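TRNA (adenine(58)-N(1))-methyltransferase TrmI (Thermus thermophilus, PDB 2PWY) transfers a methyl group from S-adenosyl-L-methionine to N1 of adenosine 58 in tRNA and is required for cell growth at extreme temperatures. Local coordinates at residues A[99-104]-A[160-165]; A[109-114]-A[150-155]. All coordinates share one frame; numbering follows the deposited sequence.

Contact 1 of 2, residues A[99-104]-A[160-165]; sequences RVLEAG and AELEEA. With SAH (S-adenosyl-L-homocysteine), chain E.
Glu163 OE1 stands obliquely to the Arg99 guanidinium, well out of its plane, so no N-H points at the acid. The setting is the Rossmann-like sheet of a class I methyltransferase: strand 99-103 is an inner strand, with 123-128 and 167-173 as its parallel neighbours, and residues 160-165 belong to the irregular connection that leads into 167-173. Arg99 NH2 and Glu163 OE1 are 4.5 Å apart, too far for a salt bridge, and one water closes the gap: it accepts from Arg99 NH2 at 2.7 Å and donates to Glu163 OE1 at 2.6 Å. Elsewhere the guanidinium makes a cation-pi contact with Tyr167, and its NH1 is hydrogen-bonded to Ala166 O, which ties the arginine to the chain just past the loop.

The apolar part of the contact is Leu101 against Leu162, two side chains reaching toward each other tip to tip. Leu101 holds CG anti to its backbone N (chi1 -174°), and both of its methyls lie against one methyl of Leu162, the closer pair being Leu101 CD2 and Leu162 CD1 at 3.7 Å. Tyr127, from the neighbouring strand, and Ala187, from helix 181-187, touch both leucines, so the loop is packed against this side of the sheet.

At the other end of the strand the chain turns into the cofactor pocket. A cis peptide bond links Ala103 to Gly104, and the glycine lies directly against the ribose of S-adenosyl-L-homocysteine, with Gly104 CA 3.3 Å from SAH O4'.

Contact 2 of 2, residues A[109-114]-A[150-155]; sequences GLTLFL and VRFHLG. With SAH (S-adenosyl-L-homocysteine), chain E.
Thr111 is turned with OG1 beside its backbone N (chi1 -49°) and CG2 anti to that N, which sends the methyl out to Val150. Val150 answers with CG1 anti to its own N, and both of its methyls touch the threonine methyl, the two side chains crossing at a slant: Thr111 CG2 is 3.9 Å from Val150 CG1 and 4.1 Å from Val150 CG2. This is where the first helix after the glycine-rich turn of the Rossmann-like fold, 109-118, packs on strand 150-154, the outermost strand on this side of the sheet within the chain.

Phe152, two residues along the strand, comes up beside the same methyl. Its ring meets Thr111 CG2 obliquely at CE1, while Val150 CG1 sits over one face, 3.5 Å above the plane and offset toward the rim. Helix 131-144 also packs against this phenylalanine, through Leu134, Glu138 and Arg142. The buried hydroxyl of Thr111 is satisfied away from the strand, by a hydrogen bond with the carboxylate of Glu102.

The start of the helix serves the ligand. Gly109 and Leu110, both S-adenosyl-L-methionine-binding residues, turn their backbone N-H groups to the carboxylate of S-adenosyl-L-homocysteine, one to each oxygen. The helix N-terminus would probably help to stabilise that negative charge. At the far end of the strand Gly155 O lies 3.5 Å from SAH C2, in the adenine. Of the two carboxylate bonds, Gly109 N to SAH OXT measures 3.1 Å. Leu110 N to SAH O is shorter, 2.9 Å, and only slightly bent at 161°.

Overall arrangement
From the N terminus the chain passes through the small N-terminal domain before it enters the methyltransferase sheet at strand 99-103, the first half of contact 1. The glycine-rich turn follows, then helix 109-118, the first half of contact 2. Strand 123-128 and helix 131-144 lead to 150-154, where contact 2 closes its loop; contact 1 closes only at 160-165, so contact 2 is nested inside it. Contact 2 joins a helix to an outer strand, contact 1 an inner strand to the loop before 167-173. Their centres are 11 Å apart, and S-adenosyl-L-homocysteine touches both.

Contact 1 of 2, residues A[99-104]-A[160-165]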
loop_
_atom_site.group_PDB
_atom_site.type_symbol
_atom_site.label_atom_id
_atom_site.label_comp_id
_atom_site.label_asym_id
_atom_site.label_seq_id
_atom_site.Cartn_x
_atom_site.Cartn_y
_atom_site.Cartn_z
ATOM N N ARG A 99 -18.145 -19.813 -20.586
ATOM C CA ARG A 99 -17.200 -19.906 -21.698
ATOM C C ARG A 99 -16.376 -18.625 -21.704
ATOM O O ARG A 99 -16.930 -17.531 -21.823
ATOM C CB ARG A 99 -17.957 -20.079 -23.011
ATOM C CG ARG A 99 -18.886 -21.281 -23.006
ATOM C CD ARG A 99 -19.741 -21.368 -24.267
ATOM N NE ARG A 99 -19.066 -22.077 -25.357
ATOM C CZ ARG A 99 -18.581 -21.483 -26.441
ATOM N NH1 ARG A 99 -18.698 -20.171 -26.577
ATOM N NH2 ARG A 99 -17.989 -22.195 -27.399
ATOM N N VAL A 100 -15.064 -18.771 -21.547
ATOM C CA VAL A 100 -14.180 -17.613 -21.447
ATOM C C VAL A 100 -13.134 -17.624 -22.558
ATOM O O VAL A 100 -12.525 -18.655 -22.838
ATOM C CB VAL A 100 -13.530 -17.510 -20.033
ATOM C CG1 VAL A 100 -12.688 -18.760 -19.690
ATOM C CG2 VAL A 100 -12.701 -16.232 -19.904
ATOM N N LEU A 101 -12.947 -16.461 -23.174
ATOM C CA LEU A 101 -11.959 -16.282 -24.232
ATOM C C LEU A 101 -10.673 -15.754 -23.605
ATOM O O LEU A 101 -10.714 -14.831 -22.783
ATOM C CB LEU A 101 -12.487 -15.279 -25.256
ATOM C CG LEU A 101 -11.665 -15.047 -26.526
ATOM C CD1 LEU A 101 -11.604 -16.300 -27.401
ATOM C CD2 LEU A 101 -12.267 -13.835 -27.294
ATOM N N GLU A 102 -9.538 -16.325 -24.008
ATOM C CA GLU A 102 -8.246 -15.910 -23.476
ATOM C C GLU A 102 -7.207 -15.686 -24.559
ATOM O O GLU A 102 -7.088 -16.487 -25.483
ATOM C CB GLU A 102 -7.682 -16.964 -22.499
ATOM C CG GLU A 102 -6.305 -16.568 -21.946
ATOM C CD GLU A 102 -5.576 -17.676 -21.175
ATOM O OE1 GLU A 102 -5.701 -18.875 -21.521
ATOM O OE2 GLU A 102 -4.859 -17.327 -20.205
ATOM N N ALA A 103 -6.439 -14.608 -24.425
ATOM C CA ALA A 103 -5.183 -14.463 -25.179
ATOM C C ALA A 103 -4.224 -13.552 -24.396
ATOM O O ALA A 103 -4.686 -12.629 -23.726
ATOM C CB ALA A 103 -5.454 -13.888 -26.578
ATOM N N GLY A 104 -2.909 -13.816 -24.432
ATOM C CA GLY A 104 -2.327 -15.015 -25.055
ATOM C C GLY A 104 -2.126 -16.130 -24.036
ATOM O O GLY A 104 -1.912 -15.853 -22.852
ATOM N N ALA A 160 -9.169 -14.909 -35.276
ATOM C CA ALA A 160 -9.966 -16.050 -34.824
ATOM C C ALA A 160 -11.366 -16.050 -35.429
ATOM O O ALA A 160 -11.973 -15.003 -35.601
ATOM C CB ALA A 160 -10.065 -16.049 -33.314
ATOM N N GLU A 161 -11.870 -17.237 -35.752
ATOM C CA GLU A 161 -13.281 -17.394 -36.103
ATOM C C GLU A 161 -14.070 -17.612 -34.827
ATOM O O GLU A 161 -13.923 -18.652 -34.180
ATOM C CB GLU A 161 -13.472 -18.580 -37.040
ATOM C CG GLU A 161 -12.913 -18.341 -38.410
ATOM C CD GLU A 161 -13.108 -19.524 -39.338
ATOM O OE1 GLU A 161 -13.502 -20.621 -38.877
ATOM O OE2 GLU A 161 -12.850 -19.340 -40.539
ATOM N N LEU A 162 -14.897 -16.634 -34.463
ATOM C CA LEU A 162 -15.607 -16.660 -33.186
ATOM C C LEU A 162 -17.105 -16.454 -33.367
ATOM O O LEU A 162 -17.524 -15.716 -34.257
ATOM C CB LEU A 162 -15.054 -15.574 -32.242
ATOM C CG LEU A 162 -13.589 -15.709 -31.805
ATOM C CD1 LEU A 162 -13.219 -14.646 -30.782
ATOM C CD2 LEU A 162 -13.274 -17.104 -31.262
ATOM N N GLU A 163 -17.901 -17.105 -32.516
ATOM C CA GLU A 163 -19.339 -16.864 -32.482
ATOM C C GLU A 163 -19.642 -15.585 -31.721
ATOM O O GLU A 163 -19.159 -15.400 -30.608
ATOM C CB GLU A 163 -20.075 -18.027 -31.824
ATOM C CG GLU A 163 -20.048 -19.302 -32.628
ATOM C CD GLU A 163 -20.859 -20.387 -31.982
ATOM O OE1 GLU A 163 -20.469 -20.846 -30.881
ATOM O OE2 GLU A 163 -21.885 -20.781 -32.569
ATOM N N GLU A 164 -20.463 -14.720 -32.310
ATOM C CA GLU A 164 -20.841 -13.465 -31.660
ATOM C C GLU A 164 -21.610 -13.693 -30.351
ATOM O O GLU A 164 -22.506 -14.530 -30.279
ATOM C CB GLU A 164 -21.671 -12.594 -32.607
ATOM C CG GLU A 164 -22.169 -11.297 -31.976
ATOM C CD GLU A 164 -22.861 -10.380 -32.972
ATOM O OE1 GLU A 164 -23.756 -9.622 -32.547
ATOM O OE2 GLU A 164 -22.523 -10.417 -34.176
ATOM N N ALA A 165 -21.243 -12.930 -29.325
ATOM C CA ALA A 165 -21.964 -12.951 -28.044
ATOM C C ALA A 165 -22.070 -14.371 -27.473
ATOM O O ALA A 165 -23.095 -14.740 -26.880
ATOM C CB ALA A 165 -23.355 -12.304 -28.191
HETATM N N SAH E . -1.208 -15.068 -18.942
HETATM C CA SAH E . -0.120 -15.938 -19.496
HETATM C CB SAH E . 1.064 -15.101 -19.964
HETATM C CG SAH E . 0.774 -14.362 -21.273
HETATM S SD SAH E . 2.298 -13.606 -21.902
HETATM C C SAH E . 0.292 -16.935 -18.430
HETATM O O SAH E . -0.180 -16.847 -17.286
HETATM O OXT SAH E . 1.080 -17.849 -18.697
HETATM C "C5'" SAH E . 1.557 -12.907 -23.400
HETATM C "C4'" SAH E . 1.426 -13.946 -24.519
HETATM O "O4'" SAH E . 0.510 -13.466 -25.482
HETATM C "C3'" SAH E . 2.720 -14.252 -25.283
HETATM O "O3'" SAH E . 2.914 -15.663 -25.278
HETATM C "C2'" SAH E . 2.472 -13.717 -26.694
HETATM O "O2'" SAH E . 3.036 -14.513 -27.711
HETATM C "C1'" SAH E . 0.969 -13.794 -26.791
HETATM N N9 SAH E . 0.278 -12.832 -27.664
HETATM C C8 SAH E . 0.482 -11.482 -27.727
HETATM N N7 SAH E . -0.426 -10.975 -28.592
HETATM C C5 SAH E . -1.231 -11.962 -29.041
HETATM C C6 SAH E . -2.311 -11.984 -29.931
HETATM N N6 SAH E . -2.753 -10.861 -30.518
HETATM N N1 SAH E . -2.924 -13.205 -30.183
HETATM C C2 SAH E . -2.479 -14.361 -29.588
HETATM N N3 SAH E . -1.404 -14.325 -28.721
HETATM C C4 SAH E . -0.797 -13.144 -28.454
HETATM O O HOH W 1 -18.332 -20.373 -29.429
#

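Contact 2 of 2, residues A[109-114]-A[150-155]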
loop_
_atom_site.group_PDB
_atom_site.type_symbol
_atom_site.label_atom_id
_atom_site.label_comp_id
_atom_site.label_asym_id
_atom_site.label_seq_id
_atom_site.Cartn_x
_atom_site.Cartn_y
_atom_site.Cartn_z
ATOM N N GLY A 109 -0.417 -20.113 -17.112
ATOM C CA GLY A 109 -0.699 -19.805 -15.706
ATOM C C GLY A 109 -2.123 -19.316 -15.524
ATOM O O GLY A 109 -2.898 -19.907 -14.772
ATOM N N LEU A 110 -2.470 -18.233 -16.215
ATOM C CA LEU A 110 -3.847 -17.723 -16.162
ATOM C C LEU A 110 -4.828 -18.782 -16.695
ATOM O O LEU A 110 -5.922 -18.950 -16.157
ATOM C CB LEU A 110 -3.960 -16.398 -16.929
ATOM C CG LEU A 110 -5.346 -15.739 -16.904
ATOM C CD1 LEU A 110 -5.861 -15.577 -15.480
ATOM C CD2 LEU A 110 -5.368 -14.407 -17.698
ATOM N N THR A 111 -4.416 -19.516 -17.732
ATOM C CA THR A 111 -5.242 -20.593 -18.287
ATOM C C THR A 111 -5.731 -21.546 -17.196
ATOM O O THR A 111 -6.908 -21.909 -17.165
ATOM C CB THR A 111 -4.498 -21.402 -19.371
ATOM O OG1 THR A 111 -3.910 -20.496 -20.318
ATOM C CG2 THR A 111 -5.484 -22.343 -20.080
ATOM N N LEU A 112 -4.827 -21.933 -16.296
ATOM C CA LEU A 112 -5.189 -22.837 -15.211
ATOM C C LEU A 112 -6.229 -22.241 -14.262
ATOM O O LEU A 112 -7.183 -22.928 -13.873
ATOM C CB LEU A 112 -3.927 -23.285 -14.467
ATOM C CG LEU A 112 -3.092 -24.333 -15.224
ATOM C CD1 LEU A 112 -1.695 -24.409 -14.627
ATOM C CD2 LEU A 112 -3.782 -25.733 -15.223
ATOM N N PHE A 113 -6.067 -20.962 -13.921
ATOM C CA PHE A 113 -7.038 -20.264 -13.069
ATOM C C PHE A 113 -8.410 -20.215 -13.751
ATOM O O PHE A 113 -9.450 -20.522 -13.140
ATOM C CB PHE A 113 -6.548 -18.849 -12.734
ATOM C CG PHE A 113 -5.648 -18.807 -11.530
ATOM C CD1 PHE A 113 -4.300 -19.131 -11.642
ATOM C CD2 PHE A 113 -6.170 -18.472 -10.276
ATOM C CE1 PHE A 113 -3.454 -19.115 -10.503
ATOM C CE2 PHE A 113 -5.341 -18.449 -9.142
ATOM C CZ PHE A 113 -3.991 -18.772 -9.255
ATOM N N LEU A 114 -8.407 -19.856 -15.031
ATOM C CA LEU A 114 -9.646 -19.801 -15.825
ATOM C C LEU A 114 -10.341 -21.173 -15.912
ATOM O O LEU A 114 -11.573 -21.285 -15.783
ATOM C CB LEU A 114 -9.348 -19.258 -17.236
ATOM C CG LEU A 114 -8.785 -17.825 -17.352
ATOM C CD1 LEU A 114 -8.472 -17.528 -18.826
ATOM C CD2 LEU A 114 -9.719 -16.777 -16.752
ATOM N N VAL A 150 -10.157 -27.038 -21.894
ATOM C CA VAL A 150 -9.403 -25.988 -22.576
ATOM C C VAL A 150 -9.231 -26.336 -24.047
ATOM O O VAL A 150 -8.714 -27.412 -24.374
ATOM C CB VAL A 150 -7.990 -25.775 -21.956
ATOM C CG1 VAL A 150 -7.310 -24.591 -22.617
ATOM C CG2 VAL A 150 -8.080 -25.556 -20.441
ATOM N N ARG A 151 -9.659 -25.430 -24.925
ATOM C CA ARG A 151 -9.387 -25.564 -26.365
ATOM C C ARG A 151 -8.294 -24.573 -26.739
ATOM O O ARG A 151 -8.508 -23.360 -26.671
ATOM C CB ARG A 151 -10.659 -25.354 -27.192
ATOM C CG ARG A 151 -10.502 -25.756 -28.669
ATOM C CD ARG A 151 -11.805 -25.675 -29.485
ATOM N NE ARG A 151 -12.876 -26.529 -28.962
ATOM C CZ ARG A 151 -14.128 -26.129 -28.736
ATOM N NH1 ARG A 151 -14.503 -24.885 -29.006
ATOM N NH2 ARG A 151 -15.020 -26.988 -28.255
ATOM N N PHE A 152 -7.118 -25.095 -27.093
ATOM C CA PHE A 152 -5.971 -24.261 -27.442
ATOM C C PHE A 152 -5.985 -23.984 -28.933
ATOM O O PHE A 152 -6.317 -24.872 -29.724
ATOM C CB PHE A 152 -4.647 -24.965 -27.104
ATOM C CG PHE A 152 -4.430 -25.227 -25.635
ATOM C CD1 PHE A 152 -3.939 -24.222 -24.798
ATOM C CD2 PHE A 152 -4.647 -26.500 -25.098
ATOM C CE1 PHE A 152 -3.702 -24.467 -23.427
ATOM C CE2 PHE A 152 -4.417 -26.756 -23.735
ATOM C CZ PHE A 152 -3.941 -25.740 -22.900
ATOM N N HIS A 153 -5.612 -22.760 -29.306
ATOM C CA HIS A 153 -5.509 -22.351 -30.707
ATOM C C HIS A 153 -4.183 -21.670 -30.978
ATOM O O HIS A 153 -3.781 -20.740 -30.250
ATOM C CB HIS A 153 -6.624 -21.375 -31.084
ATOM C CG HIS A 153 -8.000 -21.913 -30.867
ATOM N ND1 HIS A 153 -8.644 -21.847 -29.649
ATOM C CD2 HIS A 153 -8.862 -22.519 -31.717
ATOM C CE1 HIS A 153 -9.842 -22.391 -29.759
ATOM N NE2 HIS A 153 -9.995 -22.814 -31.000
ATOM N N LEU A 154 -3.508 -22.126 -32.030
ATOM C CA LEU A 154 -2.286 -21.474 -32.491
ATOM C C LEU A 154 -2.667 -20.393 -33.487
ATOM O O LEU A 154 -3.221 -20.682 -34.555
ATOM C CB LEU A 154 -1.338 -22.471 -33.153
ATOM C CG LEU A 154 -0.068 -21.876 -33.760
ATOM C CD1 LEU A 154 0.852 -21.316 -32.686
ATOM C CD2 LEU A 154 0.647 -22.945 -34.581
ATOM N N GLY A 155 -2.383 -19.148 -33.132
ATOM C CA GLY A 155 -2.727 -18.024 -33.998
ATOM C C GLY A 155 -3.024 -16.755 -33.236
ATOM O O GLY A 155 -3.132 -16.759 -32.008
HETATM N N SAH E . -1.208 -15.068 -18.942
HETATM C CA SAH E . -0.120 -15.938 -19.496
HETATM C CB SAH E . 1.064 -15.101 -19.964
HETATM C CG SAH E . 0.774 -14.362 -21.273
HETATM S SD SAH E . 2.298 -13.606 -21.902
HETATM C C SAH E . 0.292 -16.935 -18.430
HETATM O O SAH E . -0.180 -16.847 -17.286
HETATM O OXT SAH E . 1.080 -17.849 -18.697
HETATM C "C5'" SAH E . 1.557 -12.907 -23.400
HETATM C "C4'" SAH E . 1.426 -13.946 -24.519
HETATM O "O4'" SAH E . 0.510 -13.466 -25.482
HETATM C "C3'" SAH E . 2.720 -14.252 -25.283
HETATM O "O3'" SAH E . 2.914 -15.663 -25.278
HETATM C "C2'" SAH E . 2.472 -13.717 -26.694
HETATM O "O2'" SAH E . 3.036 -14.513 -27.711
HETATM C "C1'" SAH E . 0.969 -13.794 -26.791
HETATM N N9 SAH E . 0.278 -12.832 -27.664
HETATM C C8 SAH E . 0.482 -11.482 -27.727
HETATM N N7 SAH E . -0.426 -10.975 -28.592
HETATM C C5 SAH E . -1.231 -11.962 -29.041
HETATM C C6 SAH E . -2.311 -11.984 -29.931
HETATM N N6 SAH E . -2.753 -10.861 -30.518
HETATM N N1 SAH E . -2.924 -13.205 -30.183
HETATM C C2 SAH E . -2.479 -14.361 -29.588
HETATM N N3 SAH E . -1.404 -14.325 -28.721
HETATM C C4 SAH E . -0.797 -13.144 -28.454
#